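Local coordinates for protein trilobed Protease (Pyrococcus furiosus, PDB 2GOP) that probably hydrolyses peptides as a trilobed protease, and is represented here by its beta-propeller domain of open-Velcro topology, at residues E86-D91 against S97-E102; W155-D158 against E163-E166; V121-R126 against K170-S175; S115-I120 against H179-V184. All blocks are in the same frame, centred on the assembly; numbering follows the deposited sequence. Where two conformers were deposited one is given.

Interaction 1 of 4, residues E86-D91 against S97-E102; sequences EIWVAD and SKKILE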
loop_
_atom_site.group_PDB
_atom_site.type_symbol
_atom_site.label_atom_id
_atom_site.label_comp_id
_atom_site.label_asym_id
_atom_site.label_seq_id
_atom_site.Cartn_x
_atom_site.Cartn_y
_atom_site.Cartn_z
ATOM N N GLU A 86 20.857 -5.136 11.378
ATOM C CA GLU A 86 21.559 -6.357 11.698
ATOM C C GLU A 86 20.588 -7.369 12.248
ATOM O O GLU A 86 19.714 -7.021 13.039
ATOM C CB GLU A 86 22.628 -6.089 12.741
ATOM C CG GLU A 86 23.554 -4.937 12.400
ATOM C CD GLU A 86 24.268 -4.436 13.621
ATOM O OE1 GLU A 86 24.393 -5.207 14.586
ATOM O OE2 GLU A 86 24.685 -3.265 13.626
ATOM N N ILE A 87 20.742 -8.616 11.823
ATOM C CA ILE A 87 20.022 -9.718 12.435
ATOM C C ILE A 87 20.920 -10.363 13.493
ATOM O O ILE A 87 22.103 -10.615 13.249
ATOM C CB ILE A 87 19.559 -10.755 11.401
ATOM C CG1 ILE A 87 18.622 -10.102 10.381
ATOM C CG2 ILE A 87 18.867 -11.932 12.093
ATOM C CD1 ILE A 87 17.412 -9.352 10.973
ATOM N N TRP A 88 20.330 -10.588 14.667
ATOM C CA TRP A 88 20.987 -11.172 15.814
ATOM C C TRP A 88 20.219 -12.408 16.257
ATOM O O TRP A 88 19.026 -12.552 15.972
ATOM C CB TRP A 88 20.987 -10.180 16.985
ATOM C CG TRP A 88 22.012 -9.118 16.889
ATOM C CD1 TRP A 88 22.092 -8.136 15.950
ATOM C CD2 TRP A 88 23.109 -8.911 17.782
ATOM N NE1 TRP A 88 23.178 -7.337 16.197
ATOM C CE2 TRP A 88 23.821 -7.792 17.317
ATOM C CE3 TRP A 88 23.561 -9.569 18.932
ATOM C CZ2 TRP A 88 24.969 -7.319 17.954
ATOM C CZ3 TRP A 88 24.694 -9.100 19.557
ATOM C CH2 TRP A 88 25.382 -7.984 19.074
ATOM N N VAL A 89 20.907 -13.277 16.985
ATOM C CA VAL A 89 20.276 -14.400 17.660
ATOM C C VAL A 89 20.782 -14.471 19.103
ATOM O O VAL A 89 21.984 -14.448 19.341
ATOM C CB VAL A 89 20.558 -15.730 16.916
ATOM C CG1 VAL A 89 19.930 -16.901 17.664
ATOM C CG2 VAL A 89 20.008 -15.655 15.486
ATOM N N ALA A 90 19.848 -14.534 20.051
ATOM C CA ALA A 90 20.160 -14.696 21.462
ATOM C C ALA A 90 19.759 -16.092 21.906
ATOM O O ALA A 90 18.683 -16.591 21.568
ATOM C CB ALA A 90 19.430 -13.660 22.298
ATOM N N ASP A 91 20.641 -16.713 22.669
ATOM C CA ASP A 91 20.410 -18.025 23.216
ATOM C C ASP A 91 19.926 -17.845 24.648
ATOM O O ASP A 91 20.699 -17.482 25.537
ATOM C CB ASP A 91 21.700 -18.826 23.156
ATOM C CG ASP A 91 21.481 -20.295 23.383
ATOM O OD1 ASP A 91 20.911 -20.659 24.437
ATOM O OD2 ASP A 91 21.887 -21.085 22.502
ATOM N N SER A 97 24.317 -13.696 22.988
ATOM C CA SER A 97 23.766 -13.233 21.715
ATOM C C SER A 97 24.873 -12.761 20.774
ATOM O O SER A 97 25.950 -12.343 21.220
ATOM C CB SER A 97 22.732 -12.130 21.943
ATOM O OG SER A 97 23.307 -10.966 22.504
ATOM N N LYS A 98 24.616 -12.859 19.472
ATOM C CA LYS A 98 25.571 -12.415 18.478
ATOM C C LYS A 98 24.878 -11.937 17.218
ATOM O O LYS A 98 23.773 -12.376 16.893
ATOM C CB LYS A 98 26.538 -13.548 18.105
ATOM C CG LYS A 98 25.847 -14.814 17.615
ATOM C CD LYS A 98 26.615 -15.468 16.470
ATOM C CE LYS A 98 26.179 -16.918 16.258
ATOM N NZ LYS A 98 24.720 -17.144 16.476
ATOM N N LYS A 99 25.556 -11.040 16.511
ATOM C CA LYS A 99 25.149 -10.605 15.186
ATOM C C LYS A 99 25.410 -11.758 14.217
ATOM O O LYS A 99 26.496 -12.337 14.225
ATOM C CB LYS A 99 25.978 -9.375 14.814
ATOM C CG LYS A 99 25.802 -8.817 13.421
ATOM C CD LYS A 99 26.947 -7.838 13.139
ATOM C CE LYS A 99 26.830 -7.196 11.772
ATOM N NZ LYS A 99 27.983 -6.294 11.514
ATOM N N ILE A 100 24.417 -12.107 13.398
ATOM C CA ILE A 100 24.601 -13.166 12.399
ATOM C C ILE A 100 24.562 -12.680 10.951
ATOM O O ILE A 100 24.997 -13.395 10.053
ATOM C CB ILE A 100 23.591 -14.310 12.581
ATOM C CG1 ILE A 100 22.159 -13.849 12.268
ATOM C CG2 ILE A 100 23.707 -14.870 13.976
ATOM C CD1 ILE A 100 21.175 -15.000 11.977
ATOM N N LEU A 101 24.070 -11.466 10.728
ATOM C CA LEU A 101 23.903 -10.946 9.380
ATOM C C LEU A 101 23.772 -9.434 9.382
ATOM O O LEU A 101 23.257 -8.847 10.324
ATOM C CB LEU A 101 22.648 -11.547 8.740
ATOM C CG LEU A 101 22.368 -11.140 7.291
ATOM C CD1 LEU A 101 23.084 -12.101 6.353
ATOM C CD2 LEU A 101 20.878 -11.100 7.038
ATOM N N GLU A 102 24.232 -8.829 8.296
ATOM C CA GLU A 102 24.109 -7.404 8.048
ATOM C C GLU A 102 23.399 -7.188 6.711
ATOM O O GLU A 102 23.705 -7.856 5.717
ATOM C CB GLU A 102 25.504 -6.776 8.001
ATOM C CG GLU A 102 25.528 -5.300 8.314
ATOM C CD GLU A 102 26.936 -4.760 8.484
ATOM O OE1 GLU A 102 27.821 -5.521 8.931
ATOM O OE2 GLU A 102 27.152 -3.567 8.178
HETATM O O HOH W 1 23.271 -16.727 19.561
#

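Interaction 2 of 4, residues W155-D158 against E163-E166; sequences WIFD and EVIE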
loop_
_atom_site.group_PDB
_atom_site.type_symbol
_atom_site.label_atom_id
_atom_site.label_comp_id
_atom_site.label_asym_id
_atom_site.label_seq_id
_atom_site.Cartn_x
_atom_site.Cartn_y
_atom_site.Cartn_z
ATOM N N TRP A 155 17.787 -15.173 2.642
ATOM C CA TRP A 155 18.828 -15.937 3.318
ATOM C C TRP A 155 18.212 -17.009 4.216
ATOM O O TRP A 155 17.285 -16.727 4.986
ATOM C CB TRP A 155 19.668 -15.048 4.229
ATOM C CG TRP A 155 20.448 -13.944 3.613
ATOM C CD1 TRP A 155 21.727 -14.000 3.180
ATOM C CD2 TRP A 155 20.040 -12.568 3.483
ATOM N NE1 TRP A 155 22.135 -12.758 2.738
ATOM C CE2 TRP A 155 21.113 -11.865 2.919
ATOM C CE3 TRP A 155 18.852 -11.875 3.759
ATOM C CZ2 TRP A 155 21.043 -10.498 2.626
ATOM C CZ3 TRP A 155 18.787 -10.526 3.474
ATOM C CH2 TRP A 155 19.873 -9.853 2.899
ATOM N N ILE A 156 18.740 -18.225 4.141
ATOM C CA ILE A 156 18.459 -19.233 5.155
ATOM C C ILE A 156 19.705 -19.359 6.017
ATOM O O ILE A 156 20.774 -19.712 5.525
ATOM C CB ILE A 156 18.087 -20.591 4.547
ATOM C CG1 ILE A 156 16.841 -20.448 3.663
ATOM C CG2 ILE A 156 17.801 -21.617 5.642
ATOM C CD1 ILE A 156 16.323 -21.779 3.130
ATOM N N PHE A 157 19.564 -19.017 7.291
ATOM C CA PHE A 157 20.644 -19.128 8.242
ATOM C C PHE A 157 20.396 -20.329 9.152
ATOM O O PHE A 157 19.273 -20.572 9.594
ATOM C CB PHE A 157 20.759 -17.854 9.081
ATOM C CG PHE A 157 22.017 -17.792 9.889
ATOM C CD1 PHE A 157 23.179 -17.258 9.345
ATOM C CD2 PHE A 157 22.057 -18.301 11.181
ATOM C CE1 PHE A 157 24.344 -17.218 10.082
ATOM C CE2 PHE A 157 23.234 -18.268 11.918
ATOM C CZ PHE A 157 24.367 -17.726 11.369
ATOM N N ASP A 158 21.467 -21.065 9.428
ATOM C CA ASP A 158 21.418 -22.268 10.240
ATOM C C ASP A 158 22.118 -21.987 11.556
ATOM O O ASP A 158 23.309 -21.695 11.574
ATOM C CB ASP A 158 22.125 -23.398 9.486
ATOM C CG ASP A 158 22.210 -24.691 10.282
ATOM O OD1 ASP A 158 21.560 -24.812 11.340
ATOM O OD2 ASP A 158 22.950 -25.595 9.839
ATOM N N GLU A 163 26.010 -20.488 10.021
ATOM C CA GLU A 163 26.259 -19.752 8.782
ATOM C C GLU A 163 25.027 -19.706 7.880
ATOM O O GLU A 163 24.027 -20.375 8.143
ATOM C CB GLU A 163 27.443 -20.369 8.030
ATOM C CG GLU A 163 27.166 -21.743 7.404
ATOM C CD GLU A 163 28.439 -22.536 7.095
ATOM O OE1 GLU A 163 29.546 -21.948 7.102
ATOM O OE2 GLU A 163 28.325 -23.756 6.843
ATOM N N VAL A 164 25.110 -18.895 6.828
ATOM C CA VAL A 164 24.093 -18.869 5.774
ATOM C C VAL A 164 24.307 -20.105 4.920
ATOM O O VAL A 164 25.419 -20.341 4.459
ATOM C CB VAL A 164 24.208 -17.608 4.867
ATOM C CG1 VAL A 164 23.228 -17.694 3.705
ATOM C CG2 VAL A 164 23.971 -16.344 5.665
ATOM N N ILE A 165 23.254 -20.900 4.730
ATOM C CA ILE A 165 23.355 -22.159 3.974
ATOM C C ILE A 165 22.674 -22.076 2.616
ATOM O O ILE A 165 22.981 -22.859 1.725
ATOM C CB ILE A 165 22.801 -23.380 4.766
ATOM C CG1 ILE A 165 21.387 -23.118 5.298
ATOM C CG2 ILE A 165 23.745 -23.730 5.917
ATOM C CD1 ILE A 165 20.715 -24.355 5.858
ATOM N N GLU A 166 21.718 -21.162 2.485
ATOM C CA GLU A 166 21.090 -20.863 1.207
ATOM C C GLU A 166 20.892 -19.353 1.093
ATOM O O GLU A 166 20.664 -18.671 2.096
ATOM C CB GLU A 166 19.749 -21.593 1.061
ATOM C CG GLU A 166 19.860 -23.064 0.603
ATOM C CD GLU A 166 19.555 -24.093 1.688
ATOM O OE1 GLU A 166 19.080 -23.712 2.781
ATOM O OE2 GLU A 166 19.777 -25.299 1.433
#

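Interaction 3 of 4, residues V121-R126 against K170-S175; sequences VGFKRR and KPRFSS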
loop_
_atom_site.group_PDB
_atom_site.type_symbol
_atom_site.label_atom_id
_atom_site.label_comp_id
_atom_site.label_asym_id
_atom_site.label_seq_id
_atom_site.Cartn_x
_atom_site.Cartn_y
_atom_site.Cartn_z
ATOM N N VAL A 121 14.394 -12.241 4.915
ATOM C CA VAL A 121 14.145 -11.592 3.632
ATOM C C VAL A 121 14.414 -10.081 3.758
ATOM O O VAL A 121 13.988 -9.431 4.712
ATOM C CB VAL A 121 12.721 -11.887 3.099
ATOM C CG1 VAL A 121 12.529 -11.273 1.726
ATOM C CG2 VAL A 121 12.475 -13.399 3.059
ATOM N N GLY A 122 15.152 -9.540 2.802
ATOM C CA GLY A 122 15.579 -8.161 2.880
ATOM C C GLY A 122 16.353 -7.701 1.667
ATOM O O GLY A 122 16.272 -8.304 0.590
ATOM N N PHE A 123 17.094 -6.616 1.852
ATOM C CA PHE A 123 17.810 -5.961 0.768
ATOM C C PHE A 123 19.276 -5.843 1.116
ATOM O O PHE A 123 19.642 -5.347 2.185
ATOM C CB PHE A 123 17.185 -4.604 0.494
ATOM C CG PHE A 123 15.788 -4.706 -0.025
ATOM C CD1 PHE A 123 14.711 -4.792 0.854
ATOM C CD2 PHE A 123 15.549 -4.785 -1.389
ATOM C CE1 PHE A 123 13.421 -4.920 0.382
ATOM C CE2 PHE A 123 14.261 -4.905 -1.875
ATOM C CZ PHE A 123 13.193 -4.967 -0.989
ATOM N N LYS A 124 20.107 -6.319 0.197
ATOM C CA LYS A 124 21.521 -6.553 0.458
ATOM C C LYS A 124 22.246 -5.231 0.642
ATOM O O LYS A 124 21.815 -4.193 0.122
ATOM C CB LYS A 124 22.143 -7.328 -0.709
ATOM C CG LYS A 124 23.126 -8.410 -0.326
ATOM C CD LYS A 124 23.344 -9.325 -1.508
ATOM C CE LYS A 124 24.319 -10.434 -1.199
ATOM N NZ LYS A 124 24.230 -11.503 -2.237
ATOM N N ARG A 125 23.350 -5.281 1.382
ATOM C CA ARG A 125 24.152 -4.096 1.650
ATOM C C ARG A 125 25.400 -4.060 0.760
ATOM O O ARG A 125 25.980 -5.104 0.438
ATOM C CB ARG A 125 24.512 -4.010 3.145
ATOM C CG ARG A 125 25.512 -5.052 3.668
ATOM C CD ARG A 125 26.961 -4.581 3.555
ATOM N NE ARG A 125 27.813 -5.099 4.627
ATOM C CZ ARG A 125 28.290 -6.341 4.697
ATOM N NH1 ARG A 125 28.003 -7.240 3.759
ATOM N NH2 ARG A 125 29.060 -6.691 5.724
ATOM N N ARG A 126 25.782 -2.847 0.360
ATOM C CA ARG A 126 26.981 -2.606 -0.454
ATOM C C ARG A 126 28.270 -3.055 0.240
ATOM O O ARG A 126 28.388 -2.961 1.461
ATOM C CB ARG A 126 27.098 -1.111 -0.801
ATOM C CG ARG A 126 27.160 -0.184 0.418
ATOM C CD ARG A 126 27.591 1.227 0.058
ATOM N NE ARG A 126 26.514 1.999 -0.561
ATOM C CZ ARG A 126 26.541 3.319 -0.753
ATOM N NH1 ARG A 126 27.591 4.047 -0.375
ATOM N NH2 ARG A 126 25.504 3.921 -1.326
ATOM N N LYS A 170 15.292 -12.459 -5.707
ATOM C CA LYS A 170 14.123 -12.317 -6.544
ATOM C C LYS A 170 13.938 -10.838 -6.861
ATOM O O LYS A 170 14.624 -9.985 -6.286
ATOM C CB LYS A 170 12.903 -12.901 -5.825
ATOM C CG LYS A 170 12.974 -14.407 -5.645
ATOM C CD LYS A 170 12.993 -15.115 -6.989
ATOM C CE LYS A 170 12.719 -16.593 -6.853
ATOM N NZ LYS A 170 12.629 -17.212 -8.193
ATOM N N PRO A 171 13.045 -10.518 -7.806
ATOM C CA PRO A 171 12.777 -9.115 -8.069
ATOM C C PRO A 171 12.268 -8.344 -6.854
ATOM O O PRO A 171 11.731 -8.926 -5.910
ATOM C CB PRO A 171 11.689 -9.165 -9.146
ATOM C CG PRO A 171 11.853 -10.489 -9.794
ATOM C CD PRO A 171 12.284 -11.403 -8.712
ATOM N N ARG A 172 12.432 -7.031 -6.901
ATOM C CA ARG A 172 11.999 -6.151 -5.822
ATOM C C ARG A 172 10.526 -6.404 -5.448
ATOM O O ARG A 172 9.701 -6.736 -6.300
ATOM C CB ARG A 172 12.229 -4.684 -6.234
ATOM C CG ARG A 172 12.026 -3.666 -5.118
ATOM C CD ARG A 172 12.467 -2.272 -5.539
ATOM N NE ARG A 172 13.909 -2.082 -5.381
ATOM C CZ ARG A 172 14.527 -1.857 -4.220
ATOM N NH1 ARG A 172 13.842 -1.797 -3.077
ATOM N NH2 ARG A 172 15.846 -1.696 -4.199
ATOM N N PHE A 173 10.225 -6.264 -4.159
ATOM C CA PHE A 173 8.879 -6.466 -3.610
ATOM C C PHE A 173 8.431 -7.932 -3.558
ATOM O O PHE A 173 7.246 -8.205 -3.408
ATOM C CB PHE A 173 7.837 -5.616 -4.348
ATOM C CG PHE A 173 8.270 -4.194 -4.579
ATOM C CD1 PHE A 173 8.641 -3.388 -3.512
ATOM C CD2 PHE A 173 8.306 -3.664 -5.862
ATOM C CE1 PHE A 173 9.045 -2.076 -3.717
ATOM C CE2 PHE A 173 8.706 -2.353 -6.075
ATOM C CZ PHE A 173 9.075 -1.557 -4.997
ATOM N N SER A 174 9.373 -8.865 -3.676
ATOM C CA SER A 174 9.079 -10.277 -3.452
ATOM C C SER A 174 9.060 -10.542 -1.950
ATOM O O SER A 174 9.555 -9.739 -1.156
ATOM C CB SER A 174 10.105 -11.175 -4.148
ATOM O OG SER A 174 10.082 -10.999 -5.551
ATOM N N SER A 175 8.466 -11.661 -1.565
ATOM C CA SER A 175 8.329 -12.022 -0.153
ATOM C C SER A 175 8.334 -13.548 -0.046
ATOM O O SER A 175 8.247 -14.239 -1.057
ATOM C CB SER A 175 7.052 -11.435 0.439
ATOM O OG SER A 175 5.901 -11.920 -0.222
#

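Interaction 4 of 4, residues S115-I120 against H179-V184; sequences SRKLLI and HRDKIV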
loop_
_atom_site.group_PDB
_atom_site.type_symbol
_atom_site.label_atom_id
_atom_site.label_comp_id
_atom_site.label_asym_id
_atom_site.label_seq_id
_atom_site.Cartn_x
_atom_site.Cartn_y
_atom_site.Cartn_z
ATOM N N SER A 115 13.284 -24.837 14.946
ATOM C CA SER A 115 13.994 -23.936 15.879
ATOM C C SER A 115 15.497 -23.879 15.607
ATOM O O SER A 115 16.282 -23.595 16.506
ATOM C CB SER A 115 13.777 -24.362 17.346
ATOM O OG SER A 115 12.415 -24.469 17.659
ATOM N N ARG A 116 15.893 -24.175 14.376
ATOM C CA ARG A 116 17.306 -24.179 13.999
ATOM C C ARG A 116 17.532 -23.304 12.768
ATOM O O ARG A 116 18.449 -22.474 12.761
ATOM C CB ARG A 116 17.771 -25.621 13.771
ATOM C CG ARG A 116 19.112 -25.773 13.124
ATOM C CD ARG A 116 19.351 -27.219 12.683
ATOM N NE ARG A 116 19.917 -27.241 11.335
ATOM C CZ ARG A 116 19.342 -27.781 10.257
ATOM N NH1 ARG A 116 18.181 -28.435 10.329
ATOM N NH2 ARG A 116 19.969 -27.703 9.083
ATOM N N LYS A 117 16.701 -23.467 11.737
ATOM C CA LYS A 117 16.809 -22.623 10.544
ATOM C C LYS A 117 15.995 -21.328 10.654
ATOM O O LYS A 117 14.882 -21.306 11.200
ATOM C CB LYS A 117 16.396 -23.388 9.294
ATOM C CG LYS A 117 17.231 -24.648 9.047
ATOM C CD LYS A 117 17.010 -25.224 7.649
ATOM C CE LYS A 117 15.590 -25.766 7.425
ATOM N NZ LYS A 117 15.277 -27.020 8.179
ATOM N N LEU A 118 16.553 -20.268 10.079
ATOM C CA LEU A 118 15.984 -18.938 10.147
ATOM C C LEU A 118 15.908 -18.338 8.729
ATOM O O LEU A 118 16.918 -18.288 8.009
ATOM C CB LEU A 118 16.865 -18.104 11.073
ATOM C CG LEU A 118 16.425 -16.736 11.582
ATOM C CD1 LEU A 118 15.058 -16.786 12.269
ATOM C CD2 LEU A 118 17.511 -16.197 12.519
ATOM N N LEU A 119 14.704 -17.934 8.317
ATOM C CA LEU A 119 14.490 -17.286 7.018
ATOM C C LEU A 119 14.513 -15.774 7.193
ATOM O O LEU A 119 13.696 -15.215 7.929
ATOM C CB LEU A 119 13.152 -17.687 6.397
ATOM C CG LEU A 119 12.816 -17.001 5.050
ATOM C CD1 LEU A 119 13.835 -17.404 3.973
ATOM C CD2 LEU A 119 11.380 -17.298 4.607
ATOM N N ILE A 120 15.453 -15.130 6.505
ATOM C CA ILE A 120 15.572 -13.680 6.475
ATOM C C ILE A 120 15.315 -13.194 5.054
ATOM O O ILE A 120 15.942 -13.668 4.097
ATOM C CB ILE A 120 16.992 -13.225 6.893
ATOM C CG1 ILE A 120 17.381 -13.834 8.252
ATOM C CG2 ILE A 120 17.079 -11.692 6.947
ATOM C CD1 ILE A 120 18.853 -13.963 8.445
ATOM N N HIS A 179 7.247 -23.192 4.377
ATOM C CA HIS A 179 6.226 -24.228 4.286
ATOM C C HIS A 179 6.919 -25.550 4.574
ATOM O O HIS A 179 7.460 -26.195 3.667
ATOM C CB HIS A 179 5.553 -24.253 2.915
ATOM C CG HIS A 179 4.439 -25.252 2.820
ATOM N ND1 HIS A 179 3.368 -25.263 3.696
ATOM C CD2 HIS A 179 4.232 -26.278 1.960
ATOM C CE1 HIS A 179 2.557 -26.256 3.379
ATOM N NE2 HIS A 179 3.054 -26.885 2.325
ATOM N N ARG A 180 6.888 -25.938 5.844
ATOM C CA ARG A 180 7.780 -26.969 6.393
ATOM C C ARG A 180 9.241 -26.627 6.059
ATOM O O ARG A 180 9.696 -25.575 6.486
ATOM C CB ARG A 180 7.333 -28.371 5.995
ATOM C CG ARG A 180 5.947 -28.720 6.582
ATOM C CD ARG A 180 5.784 -30.199 6.869
ATOM N NE ARG A 180 4.477 -30.541 7.450
ATOM C CZ ARG A 180 4.133 -30.379 8.733
ATOM N NH1 ARG A 180 4.980 -29.855 9.611
ATOM N NH2 ARG A 180 2.923 -30.742 9.147
ATOM N N ASP A 181 9.962 -27.462 5.304
ATOM C CA ASP A 181 11.351 -27.150 4.957
ATOM C C ASP A 181 11.506 -26.434 3.618
ATOM O O ASP A 181 12.628 -26.146 3.188
ATOM C CB ASP A 181 12.207 -28.414 4.989
ATOM C CG ASP A 181 12.640 -28.789 6.398
ATOM O OD1 ASP A 181 12.800 -27.882 7.267
ATOM O OD2 ASP A 181 12.817 -29.994 6.632
ATOM N N LYS A 182 10.384 -26.129 2.969
ATOM C CA LYS A 182 10.403 -25.387 1.724
ATOM C C LYS A 182 10.068 -23.926 1.978
ATOM O O LYS A 182 9.581 -23.555 3.039
ATOM C CB LYS A 182 9.415 -25.989 0.728
ATOM C CG LYS A 182 9.689 -27.425 0.375
ATOM C CD LYS A 182 8.885 -27.868 -0.837
ATOM C CE LYS A 182 8.977 -29.381 -1.057
ATOM N NZ LYS A 182 8.301 -29.836 -2.305
ATOM N N ILE A 183 10.346 -23.089 0.991
ATOM C CA ILE A 183 9.999 -21.688 1.073
ATOM C C ILE A 183 9.010 -21.377 -0.045
ATOM O O ILE A 183 9.233 -21.716 -1.219
ATOM C CB ILE A 183 11.246 -20.773 0.978
ATOM C CG1 ILE A 183 12.199 -21.056 2.153
ATOM C CG2 ILE A 183 10.838 -19.315 1.021
ATOM C CD1 ILE A 183 13.632 -20.714 1.842
ATOM N N VAL A 184 7.902 -20.756 0.336
ATOM C CA VAL A 184 6.903 -20.309 -0.629
ATOM C C VAL A 184 7.227 -18.859 -0.952
ATOM O O VAL A 184 7.300 -18.034 -0.056
ATOM C CB VAL A 184 5.495 -20.422 -0.042
ATOM C CG1 VAL A 184 4.449 -19.767 -0.968
ATOM C CG2 VAL A 184 5.182 -21.898 0.228
#

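Interaction 1 of 4, residues E86-D91 against S97-E102
Ile87 and Trp88 pack against Lys98 to Leu101 in the hairpin of strands 84-91 and 96-103, the outer half of a four-stranded propeller blade. The strands are antiparallel, and a classic beta bulge shifts their register between Ile87 and Trp88. The evidence is Ile87 O, which accepts a bond from Ile100 N (2.8 Å) and a weak one from Leu101 N (3.3 Å). Ile87 N in turn donates to Leu101 O.

On one face, Ile87 CG2 meets Ile100 CG1 at 3.8 Å, while Ile87 and Leu101 run alongside each other, CB to CB. Ile100 CG1 is flanked by both backbone neighbours (chi1 67°), a rotamer that carries CD1 into contact with both Ile87 CG2 and Val89 CG2. Leu118 and Ile120 of strand 117-123 cover this face.

On the other face the Trp88 indole leans over the opposite backbone, with Lys99 N 3.4 Å above the ring plane, toward its rim. Lys99 CB adds a CH-pi contact 3.9 Å from the centroid of the five-membered ring of Trp88, 23° off its normal. Arg77 makes a cation-pi contact with the same indole. Ser97 OG lies at the ring edge, and Ser97 CB touches Ala90 CB. Trp88 NE1 restrains the indole's rotation by donating in the ring plane to the anti side of Glu86 OE1 at 2.9 Å (N-H...O 167°).

Interaction 2 of 4, residues W155-D158 against E163-E166
Ile156 and Ile165 meet at the bulge of a propeller-blade hairpin, formed by strands 151-158 and 163-171. Ile156 O is the centre of this classic beta bulge: Ile165 N donates to it at 2.9 Å, and Glu166 N adds a weak bond at 3.5 Å. Ile156 N donates to Glu166 O at 2.8 Å with an almost straight N-H...O angle of 170°. Beyond the bulge, Asp158 N reaches Glu163 O at 2.9 Å, and the return bond from Glu163 N to Asp158 O is weak.

The side chains follow this register. Ile156 CG2 touches Ile165 CG1 at 3.9 Å, and Ile165 CG2 rests on Asp158 CB. On the other face of the sheet, which it shares with Val164, Phe157 has CG anti to its backbone N (chi1 -168°), a torsion that lays the ring over the Glu163 peptide. Glu163 O stands 3.5 Å above the ring plane, offset toward the rim. Val164 divides its two methyls: CG2 meets Phe157 CD1 at 3.9 Å, while CG1 comes to the edge of the Trp155 indole, 4.0 Å from CD1.

Further out, Trp155 and Phe157 bond through their backbones to Ile120 and Leu118 of the adjacent strand 117-123. Their rings also touch Leu101 and Ile100 of the preceding blade. The turn after strand 151-158 is bonded by the Asp158 carboxylate: OD1 forms a salt bridge with Arg116 NE and accepts from Glu160 N, and OD2 accepts from Ser161 N.

Interaction 3 of 4, residues V121-R126 against K170-S175
Phe123 and Arg172 carry most of this contact, their ring and guanidinium planes nearly parallel, only 6° apart. The overlap is partial: Phe123 CE2 lies over one face of the guanidinium, 3.4 Å from Arg172 NH1, which approaches the phenyl ring obliquely. In Arg172 the first torsion carries CG away from the backbone N, and a bend at chi3 (-83°) brings the guanidinium to the CE2 side of the ring, parallel but displaced.

The lower part of the same side chain packs on its sequence neighbour, with Arg172 CG 3.4 Å above the centre of the Phe173 ring. Both residues occupy the central positions of a type II beta turn from Pro171 to Ser174, and Phe173 takes the positive phi (72°) expected at the third position. Ser174 OG reinforces the turn by donating to Pro171 O at 2.7 Å, whereas the Ser174 N bond to that oxygen is weak.

The turn leads from strand 163-171, outermost in its beta-propeller blade, to strand 175-179, which begins the next. Thr152 OG1 of strand 151-158 hydrogen-bonds Pro171 O, and Thr152 also touches Phe123 and Val121; Val187 of strand 182-188 touches Pro171 and Ser174, and Phe173 packs on Arg172 of the second subunit.

Interaction 4 of 4, residues S115-I120 against H179-V184
Two neighbouring propeller blades face each other here, each through its second strand, 117-123 in one and 182-188 in the next. They are packed sheets and not paired strands, as the CA atoms of Leu119 and Ile183 are 8.7 Å apart. Side chains bridge that interval at two levels.

In the buried layer, Leu119 and Ile183 meet through their methyls, with Leu119 CD1 3.9 Å from Ile183 CD1 and Leu119 CD2 4.1 Å from Ile183 CG2. Trp178 of strand 175-179 touches both.

Toward the hairpin turn the contact becomes ionic. Lys117 NZ donates to Asp181 OD1 at 2.8 Å, a salt bridge in which the ammonium lies above the carboxylate plane, 53° out of it. The lysine chain bends at chi3 and chi4 (-66° and -70°), curling the ammonium group back so that it also pairs with Asp114 OD2. Asp181 OD1 has a second donor in Asn112 ND2. Asp181 sits in the type II' turn from His179 to Lys182, closed by His179 N to Lys182 O at 2.7 Å and Lys182 N to His179 O at 3.0 Å.

Face-to-face packing of four-stranded sheets through an apolar layer is characteristic of a beta-propeller.

These contacts fall on three successive blades. Interactions 1 and 2 are equivalent outer hairpins within adjacent blades, each with a classic bulge, and their centres are 13 Å apart; Ile100 CD1 of the first touches Phe157 CD2 of the second at 3.5 Å. Interactions 2 and 4 are closer, about 10 Å between centres, because strand 117-123 pairs with strand 151-158: Phe157 O and Leu118 N are 2.8 Å apart, probably hydrogen-bonded. Interactions 3 and 4 share strand 117-123, about 17 Å between centres, and link its blade to the following turn and blade. Leu118 and Ile120, within 115-120, also pack back on interaction 1, Leu101 CD2 lying 3.8 Å from Ile120 CD1.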